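Local coordinates for protein putative isocitrate dehydrogenase, NAD-dependent (Methylococcus capsulatus, PDB 6LKY) that probably oxidises isocitrate with NAD as the hydride acceptor and magnesium as cofactor, as a dimeric member of the isocitrate and isopropylmalate dehydrogenase family, at residues P68-T71 and G76-S79; G121-I126 and T225-G230; K3-P8 and L55-A60; E127-I130 and E135-A138; A248-G253 and G284-E289. The protein carries 1 engineered substitution. All coordinates share one frame; numbering follows the deposited sequence.

Contact 1 of 5, residues P68-T71 and G76-S79. With NAD (nicotinamide-adenine-dinucleotide), chain C; CIT (citric acid), chain E.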
# COMPACT_ATOMS: atom_id res chain seq x y z
N PRO A 68 -18.64 -9.01 7.77
CA PRO A 68 -18.15 -8.51 6.48
C PRO A 68 -19.24 -8.55 5.42
O PRO A 68 -20.05 -9.48 5.37
CB PRO A 68 -17.02 -9.48 6.13
CG PRO A 68 -17.40 -10.76 6.88
CD PRO A 68 -17.97 -10.25 8.18
N LEU A 69 -19.25 -7.54 4.56
CA LEU A 69 -20.24 -7.44 3.49
C LEU A 69 -19.54 -7.52 2.15
O LEU A 69 -18.57 -6.80 1.91
CB LEU A 69 -21.05 -6.14 3.62
CG LEU A 69 -21.87 -6.08 4.91
CD1 LEU A 69 -22.71 -4.80 4.99
CD2 LEU A 69 -22.77 -7.31 5.01
N THR A 70 -20.02 -8.41 1.28
CA THR A 70 -19.47 -8.55 -0.07
C THR A 70 -19.79 -7.32 -0.91
O THR A 70 -20.93 -6.85 -0.94
CB THR A 70 -20.05 -9.80 -0.73
OG1 THR A 70 -19.47 -10.97 -0.13
CG2 THR A 70 -19.82 -9.81 -2.26
N THR A 71 -18.78 -6.79 -1.61
CA THR A 71 -19.00 -5.77 -2.64
C THR A 71 -18.58 -6.31 -4.00
O THR A 71 -17.43 -6.75 -4.14
CB THR A 71 -18.22 -4.48 -2.31
OG1 THR A 71 -18.62 -3.99 -1.03
CG2 THR A 71 -18.44 -3.38 -3.39
N GLY A 76 -22.16 -3.73 -10.44
CA GLY A 76 -23.02 -4.06 -9.31
C GLY A 76 -23.13 -2.90 -8.32
O GLY A 76 -22.65 -1.78 -8.55
N TYR A 77 -23.77 -3.20 -7.20
CA TYR A 77 -24.09 -2.16 -6.22
C TYR A 77 -22.83 -1.60 -5.57
O TYR A 77 -21.79 -2.28 -5.47
CB TYR A 77 -25.05 -2.71 -5.16
CG TYR A 77 -24.56 -3.93 -4.39
CD1 TYR A 77 -23.74 -3.79 -3.28
CD2 TYR A 77 -24.95 -5.22 -4.75
CE1 TYR A 77 -23.30 -4.89 -2.55
CE2 TYR A 77 -24.51 -6.35 -4.02
CZ TYR A 77 -23.68 -6.17 -2.93
OH TYR A 77 -23.24 -7.26 -2.19
N ARG A 78 -22.90 -0.33 -5.16
CA ARG A 78 -21.81 0.27 -4.41
C ARG A 78 -21.69 -0.40 -3.04
O ARG A 78 -22.68 -0.89 -2.48
CB ARG A 78 -22.04 1.78 -4.23
CG ARG A 78 -22.10 2.59 -5.52
CD ARG A 78 -20.74 3.22 -5.89
NE ARG A 78 -20.62 3.41 -7.33
CZ ARG A 78 -19.47 3.61 -7.97
NH1 ARG A 78 -19.44 3.77 -9.28
NH2 ARG A 78 -18.33 3.66 -7.28
N SER A 79 -20.47 -0.42 -2.52
CA SER A 79 -20.19 -1.02 -1.21
C SER A 79 -21.20 -0.57 -0.16
O SER A 79 -21.37 0.62 0.08
CB SER A 79 -18.77 -0.63 -0.76
OG SER A 79 -18.55 -1.01 0.60
PA NAD C . -10.90 -11.02 2.15
O1A NAD C . -12.33 -11.50 2.13
O2A NAD C . -10.60 -10.27 3.41
O5B NAD C . -9.93 -12.28 1.94
C5B NAD C . -8.53 -12.04 1.83
C4B NAD C . -7.78 -13.28 2.30
O4B NAD C . -7.85 -13.28 3.74
C3B NAD C . -8.48 -14.53 1.78
O3B NAD C . -7.52 -15.50 1.39
C2B NAD C . -9.27 -15.01 2.99
O2B NAD C . -9.49 -16.43 3.02
C1B NAD C . -8.47 -14.49 4.17
N9A NAD C . -9.48 -14.29 5.21
C8A NAD C . -9.94 -12.92 5.53
N7A NAD C . -10.72 -13.23 6.73
C5A NAD C . -9.79 -14.02 7.54
C6A NAD C . -10.53 -14.99 8.44
N6A NAD C . -11.15 -14.23 9.54
N1A NAD C . -9.54 -15.92 8.99
C2A NAD C . -8.87 -16.76 7.98
N3A NAD C . -9.16 -16.31 6.62
C4A NAD C . -9.07 -14.85 6.51
O3 NAD C . -10.62 -10.00 0.95
PN NAD C . -11.05 -10.19 -0.58
O1N NAD C . -11.06 -11.61 -1.04
O2N NAD C . -10.10 -9.32 -1.38
O5D NAD C . -12.55 -9.61 -0.69
C5D NAD C . -13.68 -10.48 -0.52
C4D NAD C . -14.94 -9.63 -0.37
O4D NAD C . -15.00 -8.99 0.92
C3D NAD C . -15.01 -8.53 -1.43
O3D NAD C . -16.32 -8.55 -1.98
C2D NAD C . -14.78 -7.26 -0.63
O2D NAD C . -15.45 -6.12 -1.16
C1D NAD C . -15.34 -7.61 0.74
N1N NAD C . -14.80 -6.65 1.73
C2N NAD C . -15.55 -6.61 2.98
C3N NAD C . -14.99 -5.44 3.76
C7N NAD C . -15.91 -4.95 4.88
O7N NAD C . -15.19 -4.54 6.03
N7N NAD C . -16.95 -5.92 5.18
C4N NAD C . -13.54 -5.63 4.19
C5N NAD C . -12.66 -6.11 3.05
C6N NAD C . -13.34 -6.83 1.88
C1 CIT E . -13.04 -2.20 4.20
O1 CIT E . -13.40 -1.99 5.38
O2 CIT E . -11.82 -2.31 3.96
C2 CIT E . -14.09 -2.29 3.10
C3 CIT E . -13.53 -1.90 1.75
O7 CIT E . -12.62 -2.92 1.29
C4 CIT E . -14.62 -1.69 0.71
C5 CIT E . -15.53 -2.87 0.61
O3 CIT E . -16.75 -2.72 0.79
O4 CIT E . -15.08 -4.01 0.31
C6 CIT E . -12.78 -0.59 1.84
O5 CIT E . -13.07 0.20 2.76
O6 CIT E . -11.88 -0.32 1.00

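Contact 2 of 5, residues G121-I126 and T225-G230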
# COMPACT_ATOMS: atom_id res chain seq x y z
N GLY A 121 -12.45 11.19 -0.15
CA GLY A 121 -11.30 10.69 -0.89
C GLY A 121 -11.74 9.90 -2.11
O GLY A 121 -12.71 10.27 -2.80
N LEU A 122 -11.06 8.78 -2.37
CA LEU A 122 -11.42 7.95 -3.52
C LEU A 122 -12.65 7.08 -3.27
O LEU A 122 -13.03 6.29 -4.14
CB LEU A 122 -10.24 7.08 -3.95
CG LEU A 122 -9.14 7.75 -4.78
CD1 LEU A 122 -7.86 6.98 -4.68
CD2 LEU A 122 -9.53 7.89 -6.24
N TYR A 123 -13.31 7.24 -2.12
CA TYR A 123 -14.54 6.51 -1.83
C TYR A 123 -15.77 7.38 -2.02
O TYR A 123 -16.88 6.96 -1.67
CB TYR A 123 -14.51 5.96 -0.40
CG TYR A 123 -13.57 4.79 -0.22
CD1 TYR A 123 -12.23 4.90 -0.56
CD2 TYR A 123 -14.02 3.59 0.31
CE1 TYR A 123 -11.37 3.83 -0.40
CE2 TYR A 123 -13.17 2.51 0.48
CZ TYR A 123 -11.83 2.64 0.12
OH TYR A 123 -10.96 1.59 0.27
N ALA A 124 -15.60 8.58 -2.57
CA ALA A 124 -16.71 9.48 -2.80
C ALA A 124 -17.77 8.91 -3.73
O ALA A 124 -18.90 9.40 -3.74
CB ALA A 124 -16.19 10.81 -3.36
N GLY A 125 -17.45 7.89 -4.53
CA GLY A 125 -18.45 7.35 -5.42
C GLY A 125 -18.65 8.15 -6.69
O GLY A 125 -19.73 8.11 -7.28
N ILE A 126 -17.62 8.87 -7.13
CA ILE A 126 -17.71 9.75 -8.29
C ILE A 126 -16.81 9.19 -9.37
O ILE A 126 -15.58 9.28 -9.28
CB ILE A 126 -17.35 11.20 -7.93
CG1 ILE A 126 -18.30 11.71 -6.83
CG2 ILE A 126 -17.41 12.11 -9.16
CD1 ILE A 126 -17.80 12.94 -6.11
N THR A 225 -4.64 9.29 7.96
CA THR A 225 -4.52 9.31 6.51
C THR A 225 -5.90 9.27 5.88
O THR A 225 -6.93 9.18 6.57
CB THR A 225 -3.61 8.17 6.03
OG1 THR A 225 -3.30 8.37 4.65
CG2 THR A 225 -4.26 6.83 6.22
N THR A 226 -5.91 9.37 4.55
CA THR A 226 -7.14 9.41 3.78
C THR A 226 -7.63 7.98 3.50
O THR A 226 -6.97 6.99 3.82
CB THR A 226 -6.93 10.23 2.50
OG1 THR A 226 -5.74 9.81 1.84
CG2 THR A 226 -6.75 11.72 2.86
N ASN A 227 -8.80 7.89 2.87
CA ASN A 227 -9.61 6.67 2.84
C ASN A 227 -8.84 5.48 2.24
O ASN A 227 -8.63 4.46 2.91
CB ASN A 227 -10.90 6.97 2.06
CG ASN A 227 -12.13 6.26 2.62
OD1 ASN A 227 -12.05 5.11 3.03
ND2 ASN A 227 -13.27 6.97 2.65
N LEU A 228 -8.41 5.59 0.98
CA LEU A 228 -7.76 4.45 0.34
C LEU A 228 -6.42 4.12 1.00
O LEU A 228 -6.07 2.94 1.16
CB LEU A 228 -7.58 4.71 -1.16
CG LEU A 228 -6.97 3.54 -1.95
CD1 LEU A 228 -7.80 2.28 -1.79
CD2 LEU A 228 -6.81 3.87 -3.43
N PHE A 229 -5.63 5.14 1.33
CA PHE A 229 -4.35 4.87 1.98
C PHE A 229 -4.55 4.20 3.33
O PHE A 229 -3.80 3.29 3.70
CB PHE A 229 -3.55 6.17 2.17
CG PHE A 229 -3.12 6.82 0.89
CD1 PHE A 229 -3.18 6.14 -0.32
CD2 PHE A 229 -2.66 8.14 0.90
CE1 PHE A 229 -2.79 6.76 -1.52
CE2 PHE A 229 -2.27 8.78 -0.29
CZ PHE A 229 -2.34 8.08 -1.50
N GLY A 230 -5.58 4.61 4.08
CA GLY A 230 -5.87 3.96 5.35
C GLY A 230 -6.24 2.50 5.17
O GLY A 230 -5.76 1.64 5.91
O HOH W 1 -8.63 8.07 -0.77

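Contact 3 of 5, residues K3-P8 and L55-A60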
# COMPACT_ATOMS: atom_id res chain seq x y z
N LYS A 3 -29.29 -2.07 23.34
CA LYS A 3 -29.91 -2.54 22.11
C LYS A 3 -29.00 -2.20 20.93
O LYS A 3 -28.73 -1.02 20.66
CB LYS A 3 -31.29 -1.91 21.92
CG LYS A 3 -32.03 -2.49 20.73
CD LYS A 3 -33.46 -1.99 20.66
CE LYS A 3 -34.20 -2.69 19.54
NZ LYS A 3 -35.53 -2.08 19.31
N ILE A 4 -28.57 -3.23 20.19
CA ILE A 4 -27.51 -3.12 19.20
C ILE A 4 -27.95 -3.76 17.89
O ILE A 4 -28.36 -4.93 17.88
CB ILE A 4 -26.22 -3.78 19.70
CG1 ILE A 4 -25.64 -2.99 20.88
CG2 ILE A 4 -25.21 -3.98 18.55
CD1 ILE A 4 -24.44 -3.63 21.49
N THR A 5 -27.83 -3.02 16.78
CA THR A 5 -28.15 -3.60 15.48
C THR A 5 -27.09 -4.62 15.10
O THR A 5 -25.89 -4.37 15.28
CB THR A 5 -28.25 -2.50 14.41
OG1 THR A 5 -29.30 -1.60 14.74
CG2 THR A 5 -28.51 -3.11 13.03
N LEU A 6 -27.53 -5.79 14.63
CA LEU A 6 -26.64 -6.92 14.37
C LEU A 6 -26.79 -7.35 12.92
O LEU A 6 -27.90 -7.70 12.48
CB LEU A 6 -26.96 -8.09 15.31
CG LEU A 6 -26.14 -9.37 15.15
CD1 LEU A 6 -24.70 -9.11 15.56
CD2 LEU A 6 -26.74 -10.52 15.98
N ILE A 7 -25.69 -7.36 12.19
CA ILE A 7 -25.69 -7.70 10.77
C ILE A 7 -24.75 -8.88 10.56
O ILE A 7 -23.53 -8.73 10.58
CB ILE A 7 -25.28 -6.50 9.90
CG1 ILE A 7 -26.22 -5.32 10.13
CG2 ILE A 7 -25.20 -6.94 8.44
CD1 ILE A 7 -25.83 -4.03 9.38
N PRO A 8 -25.29 -10.08 10.37
CA PRO A 8 -24.41 -11.26 10.21
C PRO A 8 -23.50 -11.20 9.00
O PRO A 8 -22.38 -11.72 9.05
CB PRO A 8 -25.42 -12.42 10.10
CG PRO A 8 -26.67 -11.88 10.78
CD PRO A 8 -26.71 -10.45 10.37
N LEU A 55 -31.06 0.47 7.89
CA LEU A 55 -30.61 1.83 8.18
C LEU A 55 -31.43 2.46 9.30
O LEU A 55 -30.87 3.08 10.22
CB LEU A 55 -30.69 2.68 6.91
CG LEU A 55 -29.41 3.28 6.35
CD1 LEU A 55 -29.76 4.20 5.19
CD2 LEU A 55 -28.64 4.02 7.44
N ASP A 56 -32.76 2.31 9.24
CA ASP A 56 -33.62 2.82 10.31
C ASP A 56 -33.22 2.24 11.65
O ASP A 56 -33.15 2.96 12.66
CB ASP A 56 -35.09 2.50 10.00
CG ASP A 56 -35.59 3.17 8.73
OD1 ASP A 56 -34.93 4.12 8.26
OD2 ASP A 56 -36.64 2.75 8.21
N SER A 57 -32.94 0.93 11.70
CA SER A 57 -32.54 0.28 12.94
C SER A 57 -31.24 0.87 13.47
O SER A 57 -31.11 1.12 14.68
CB SER A 57 -32.41 -1.22 12.72
OG SER A 57 -31.70 -1.84 13.79
N ILE A 58 -30.25 1.07 12.59
CA ILE A 58 -28.98 1.62 13.07
C ILE A 58 -29.17 3.05 13.56
O ILE A 58 -28.60 3.45 14.58
CB ILE A 58 -27.88 1.54 12.00
CG1 ILE A 58 -27.68 0.09 11.54
CG2 ILE A 58 -26.57 2.10 12.56
CD1 ILE A 58 -26.79 -0.06 10.32
N ARG A 59 -29.97 3.85 12.86
CA ARG A 59 -30.15 5.22 13.31
C ARG A 59 -30.96 5.29 14.60
O ARG A 59 -30.81 6.25 15.36
CB ARG A 59 -30.79 6.06 12.22
CG ARG A 59 -29.86 6.24 11.07
CD ARG A 59 -30.16 7.47 10.28
NE ARG A 59 -30.90 7.15 9.07
CZ ARG A 59 -30.50 7.52 7.87
NH1 ARG A 59 -29.38 8.22 7.74
NH2 ARG A 59 -31.23 7.20 6.80
N ALA A 60 -31.82 4.30 14.85
CA ALA A 60 -32.52 4.25 16.13
C ALA A 60 -31.57 3.84 17.26
O ALA A 60 -31.52 4.50 18.30
CB ALA A 60 -33.71 3.29 16.05

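Contact 4 of 5, residues E127-I130 and E135-A138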
# COMPACT_ATOMS: atom_id res chain seq x y z
N GLU A 127 -17.42 8.59 -10.40
CA GLU A 127 -16.69 7.97 -11.50
C GLU A 127 -17.55 7.95 -12.74
O GLU A 127 -18.78 7.97 -12.66
CB GLU A 127 -16.31 6.51 -11.26
CG GLU A 127 -15.96 6.06 -9.90
CD GLU A 127 -15.63 4.57 -9.95
OE1 GLU A 127 -14.49 4.26 -10.33
OE2 GLU A 127 -16.52 3.73 -9.67
N HIS A 128 -16.89 7.75 -13.88
CA HIS A 128 -17.64 7.58 -15.11
C HIS A 128 -16.76 6.88 -16.14
O HIS A 128 -15.54 6.92 -16.06
CB HIS A 128 -18.13 8.92 -15.65
CG HIS A 128 -17.04 9.94 -15.82
ND1 HIS A 128 -16.44 10.20 -17.03
CD2 HIS A 128 -16.46 10.78 -14.93
CE1 HIS A 128 -15.53 11.14 -16.88
NE2 HIS A 128 -15.53 11.52 -15.61
N PHE A 129 -17.42 6.25 -17.11
CA PHE A 129 -16.76 5.82 -18.33
C PHE A 129 -16.79 6.95 -19.35
O PHE A 129 -17.66 7.82 -19.31
CB PHE A 129 -17.43 4.58 -18.95
CG PHE A 129 -17.42 3.36 -18.06
CD1 PHE A 129 -16.25 2.65 -17.84
CD2 PHE A 129 -18.60 2.92 -17.45
CE1 PHE A 129 -16.24 1.51 -17.03
CE2 PHE A 129 -18.60 1.77 -16.65
CZ PHE A 129 -17.42 1.07 -16.44
N ILE A 130 -15.80 6.97 -20.23
CA ILE A 130 -15.84 7.73 -21.47
C ILE A 130 -16.07 6.72 -22.60
O ILE A 130 -15.23 5.83 -22.84
CB ILE A 130 -14.57 8.55 -21.71
CG1 ILE A 130 -14.49 9.71 -20.71
CG2 ILE A 130 -14.55 9.15 -23.11
CD1 ILE A 130 -13.52 9.48 -19.64
N GLU A 135 -18.99 1.49 -26.74
CA GLU A 135 -17.57 1.19 -26.62
C GLU A 135 -16.93 2.06 -25.55
O GLU A 135 -16.99 3.29 -25.62
CB GLU A 135 -16.90 1.42 -27.98
CG GLU A 135 -15.44 0.97 -28.04
CD GLU A 135 -14.66 1.64 -29.17
OE1 GLU A 135 -15.27 2.41 -29.96
OE2 GLU A 135 -13.44 1.40 -29.27
N LYS A 136 -16.30 1.43 -24.56
CA LYS A 136 -15.59 2.15 -23.51
C LYS A 136 -14.17 2.42 -23.98
O LYS A 136 -13.39 1.49 -24.20
CB LYS A 136 -15.56 1.35 -22.21
CG LYS A 136 -16.91 1.17 -21.55
CD LYS A 136 -16.82 0.05 -20.53
CE LYS A 136 -18.15 -0.24 -19.85
NZ LYS A 136 -18.01 -1.48 -19.03
N ILE A 137 -13.82 3.69 -24.14
CA ILE A 137 -12.46 4.02 -24.53
C ILE A 137 -11.62 4.45 -23.34
O ILE A 137 -10.38 4.39 -23.42
CB ILE A 137 -12.42 5.09 -25.65
CG1 ILE A 137 -13.00 6.41 -25.15
CG2 ILE A 137 -13.12 4.57 -26.95
CD1 ILE A 137 -12.79 7.60 -26.13
N ALA A 138 -12.26 4.90 -22.25
CA ALA A 138 -11.51 5.32 -21.07
C ALA A 138 -12.45 5.36 -19.87
O ALA A 138 -13.65 5.13 -20.02
CB ALA A 138 -10.83 6.69 -21.28

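Contact 5 of 5, residues A248-G253 and G284-E289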
# COMPACT_ATOMS: atom_id res chain seq x y z
N ALA A 248 -9.42 -5.63 14.01
CA ALA A 248 -10.74 -5.05 14.07
C ALA A 248 -10.69 -3.55 13.83
O ALA A 248 -9.64 -2.91 13.94
CB ALA A 248 -11.42 -5.34 15.41
N GLY A 249 -11.85 -2.99 13.49
CA GLY A 249 -11.99 -1.58 13.20
C GLY A 249 -13.28 -1.03 13.78
O GLY A 249 -14.30 -1.73 13.84
N ALA A 250 -13.20 0.21 14.28
CA ALA A 250 -14.36 0.96 14.75
C ALA A 250 -14.63 2.14 13.82
O ALA A 250 -13.72 2.93 13.55
CB ALA A 250 -14.12 1.49 16.17
N ASN A 251 -15.86 2.26 13.34
CA ASN A 251 -16.32 3.40 12.55
C ASN A 251 -17.08 4.35 13.47
O ASN A 251 -18.19 4.03 13.92
CB ASN A 251 -17.21 2.95 11.39
CG ASN A 251 -16.53 1.92 10.49
OD1 ASN A 251 -15.90 2.27 9.48
ND2 ASN A 251 -16.69 0.65 10.82
N ILE A 252 -16.49 5.50 13.76
CA ILE A 252 -17.00 6.45 14.74
C ILE A 252 -17.48 7.73 14.06
O ILE A 252 -16.74 8.36 13.29
CB ILE A 252 -15.92 6.79 15.79
CG1 ILE A 252 -15.31 5.52 16.37
CG2 ILE A 252 -16.50 7.70 16.87
CD1 ILE A 252 -16.32 4.61 17.07
N GLY A 253 -18.71 8.12 14.38
CA GLY A 253 -19.20 9.46 14.18
C GLY A 253 -19.66 10.04 15.51
O GLY A 253 -19.60 9.39 16.56
N GLY A 284 -15.97 -6.88 18.76
CA GLY A 284 -16.85 -6.88 19.93
C GLY A 284 -16.23 -6.20 21.13
O GLY A 284 -16.90 -5.46 21.85
N ALA A 285 -14.96 -6.48 21.40
CA ALA A 285 -14.28 -5.80 22.51
C ALA A 285 -14.31 -4.29 22.32
O ALA A 285 -14.64 -3.54 23.26
CB ALA A 285 -12.83 -6.29 22.64
N MET A 286 -13.97 -3.81 21.12
CA MET A 286 -13.97 -2.37 20.86
C MET A 286 -15.37 -1.79 21.06
O MET A 286 -15.53 -0.70 21.63
CB MET A 286 -13.49 -2.07 19.44
CG MET A 286 -12.04 -2.43 19.14
SD MET A 286 -11.53 -1.83 17.50
CE MET A 286 -11.33 -0.08 17.86
N MET A 287 -16.39 -2.52 20.60
CA MET A 287 -17.77 -2.09 20.78
C MET A 287 -18.12 -2.00 22.27
O MET A 287 -18.70 -1.01 22.72
CB MET A 287 -18.71 -3.05 20.06
CG MET A 287 -20.18 -2.64 20.11
SD MET A 287 -21.23 -3.66 19.06
CE MET A 287 -21.09 -5.26 19.87
N LEU A 288 -17.75 -3.03 23.05
CA LEU A 288 -18.06 -3.01 24.48
C LEU A 288 -17.41 -1.82 25.16
O LEU A 288 -18.06 -1.12 25.95
CB LEU A 288 -17.62 -4.32 25.15
CG LEU A 288 -18.41 -5.59 24.79
CD1 LEU A 288 -18.20 -6.70 25.81
CD2 LEU A 288 -19.88 -5.28 24.62
N GLU A 289 -16.15 -1.55 24.84
CA GLU A 289 -15.48 -0.38 25.41
C GLU A 289 -16.22 0.90 25.05
O GLU A 289 -16.45 1.75 25.91
CB GLU A 289 -14.04 -0.31 24.92
CG GLU A 289 -13.32 0.94 25.38
CD GLU A 289 -12.23 1.37 24.43
OE1 GLU A 289 -12.39 2.42 23.77
OE2 GLU A 289 -11.21 0.64 24.32

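Contact 1 of 5, residues P68-T71 and G76-S79
T71 and S79 close on the same carboxylate oxygen of the bound citrate: T71 OG1 donates to CIT O3 at 2.9 Å, and S79 OG lies 2.5 Å from that oxygen, a doubtful length, shorter than expected. Citrate probably came from the crystallisation liquor, but R85, N81, R95 and R116, with K174 of the second subunit, bind it too, consistent with a pocket made for a polycarboxylate substrate. T71 also holds the nicotinamide ribose through its backbone: T71 N donates to NAD O3D at 3.0 Å, and the same O3D hydroxyl donates in turn to T71 O. NAD N7N lies 2.9 Å from L69 N.

One shell out, Y77 fixes the carbonyl of T70, the residue before T71. Y77 OH donates to T70 O at 2.7 Å, coming in 40° above the carbonyl plane, while the carbonyl oxygen sits at the edge of the phenol ring. With CG between the backbone N and the carbonyl carbon (chi1 58°), the ring is swung across to the 68-71 segment. A phenylalanine here would probably leave T70 O without this donor and the loop under the ribose less firmly set. S79 is held in turn as the N-cap of the next helix, its OG taking the N-H of V82; T70 OG1 bonds to S265.

Both segments belong to the loop between strand 63-66 and helix 80-87; helix 39-46 packs against T70 and Y77, and I177 of the second subunit lies against R78 and S79.

Contact 2 of 5, residues G121-I126 and T225-G230
Y123 and N227 meet flat against each other, and their first torsions arrange it: Y123 CG stands anti to its carbonyl carbon (chi1 -73°), which carries the phenol over the start of helix 227-240, while N227 turns its amide beneath it with chi1 at -144°. Ring and amide planes are only 1° apart, with N227 OD1 3.4 Å above the ring plane and over its centre. The amide is pinned at both ends, OD1 by R116 and ND2 by E120 O, so it offers the ring a fixed platform. L228 CB lies at the ring's edge, in plane, 4.0 Å from Y123 CE1. L122 CD1 touches L228 at CD2, 3.5 Å away. A water ties the backbones together, accepting from L122 N and from L228 N, each at 3.0 Å. Cut back to an alanine, Y123 would probably leave the N227 amide without its stacking partner and open a gap beside L228. L122 and F229 of the second subunit pack against L122 and L228. A type I turn from G121 to A124 rests on a helix N-terminus at the dimer interface, and Y123 reaches the citrate-filled pocket, probably the substrate site of this dehydrogenase family.

Contact 3 of 5, residues K3-P8 and L55-A60
T5 on strand 3-7 faces S57 and I58 on helix 55-60, the two segments running nearly antiparallel: their N-to-C directions differ by 149° and their axes come within 7.8 Å. The closest backbones are those of T5 and I58, with CA atoms 5.8 Å apart. Alternation along the strand sends T5 and I7 toward the helix, while I4 and L6 point to the other side of the sheet.

T5 does most of the work, and its two branches divide the task. The hydroxyl, anti to the carbonyl carbon (chi1 -62°), donates to S57 OG at 2.6 Å. The methyl, anti to the backbone N, lies against the aliphatic side of the helix, with T5 CG2 3.6 Å from I58 CG1; the two side chains cross at about a right angle. S57 OG passes the chain of bonds on to D34 of the neighbouring strand 31-35, and T5 OG1 is also bonded to N61 ND2, so these buried hydroxyls are each held by more than one partner.

In the large mixed sheet the strand sits between 31-35 and 63-66, both parallel to it, and helix 52-61 lies in the connection from one to the other. Strand and helix alternate here as in the alpha/beta part of the isocitrate and isopropylmalate dehydrogenase fold, with the helix packed on one face of the sheet.

Further along the strand, I7 extends its CD1 to within 4.2 Å of I58 CD1, a methyl-to-methyl touch. I58 also rests on C64 of strand 63-66 and on L88, while I7 packs on K66 of that strand and on T54 of the helix.

Contact 4 of 5, residues E127-I130 and E135-A138
A classic beta bulge marks the hairpin of strands 127-132 and 135-146, where two residues, I137 and A138, stand opposite the single I130; I130 and A138 form an antiparallel, hydrogen-bonded pair. The hairpin stands well out from the body of the chain and joins the second subunit, where A138 extends the sheet through an antiparallel ladder and K136 O accepts from R147 of that subunit.

Because of the bulge, I130 O takes two donors, I137 N at 2.9 Å, arriving almost straight down the carbonyl, and A138 N at 3.2 Å, in the carbonyl plane on a lone pair. In return I130 N donates to A138 O at 2.8 Å, with an N-H...O angle of 165°. On one face of the sheet the branches of I130 and I137 meet, CG2 to CG1 at 3.8 Å, and A138 CB backs onto I130 CB.

K136 and F129 pair on the other face. The lysine chain, extended beyond CG, lies over one face of the phenyl ring. Its ammonium makes a cation-pi contact, K136 NZ being 4.1 Å from the F129 ring centroid, and a CH-pi contact places K136 CE 3.6 Å from that centroid, only 8° off the ring normal.

Contact 5 of 5, residues A248-G253 and G284-E289
M286 reaches from helix 284-289 to strand 248-252 and carries the helix's side of the contact. From CB, which points toward the strand, the chain sets out with CG anti to the carbonyl carbon (chi1 -65°) and runs on extended through CG to the sulfur. There M286 SD meets the start of the strand, 4.1 Å from A248 CB, with G249 C also close. The chain then bends (chi3 76°) and lays the terminal methyl along the strand, where M286 CE comes to 3.6 Å from A250 CB and 4.0 Å from A250 N. One thioether thus spans two alanines on the same side of the strand, both with methyl groups turned to the helix.

Strand and helix run in roughly the same direction, 37° apart, with axes 8.3 Å from each other at the nearest. The strand lies inside the large mixed sheet of the dehydrogenase fold, antiparallel to both its neighbours, 257-261 and 92-98, and helix 278-290 packs on one face of that sheet.

The same methionine also touches F259 and P96 on those two strands, so its side chain bridges three strands. G249, between the two alanines, would direct any CB away from the helix.

From the N terminus, contact 3 closes first, bringing helix 52-61 back against strand 2-7. Contact 1 follows in series within the loop after strand 63-66, and L69 there packs on I7 of contact 3. Contact 2 then joins the turn at 121-126 to helix 227-240, and contact 4 is nested inside that long loop, its hairpin beginning directly where 121-126 ends. A salt bridge from R78 to E127 ties contact 1 to contact 4, and R78 also touches G125 of contact 2. Contact 5 closes last, on the same large sheet as contact 3, with M287 resting on I4. No two contacts cross; contacts 1, 2 and 4 all touch the second subunit.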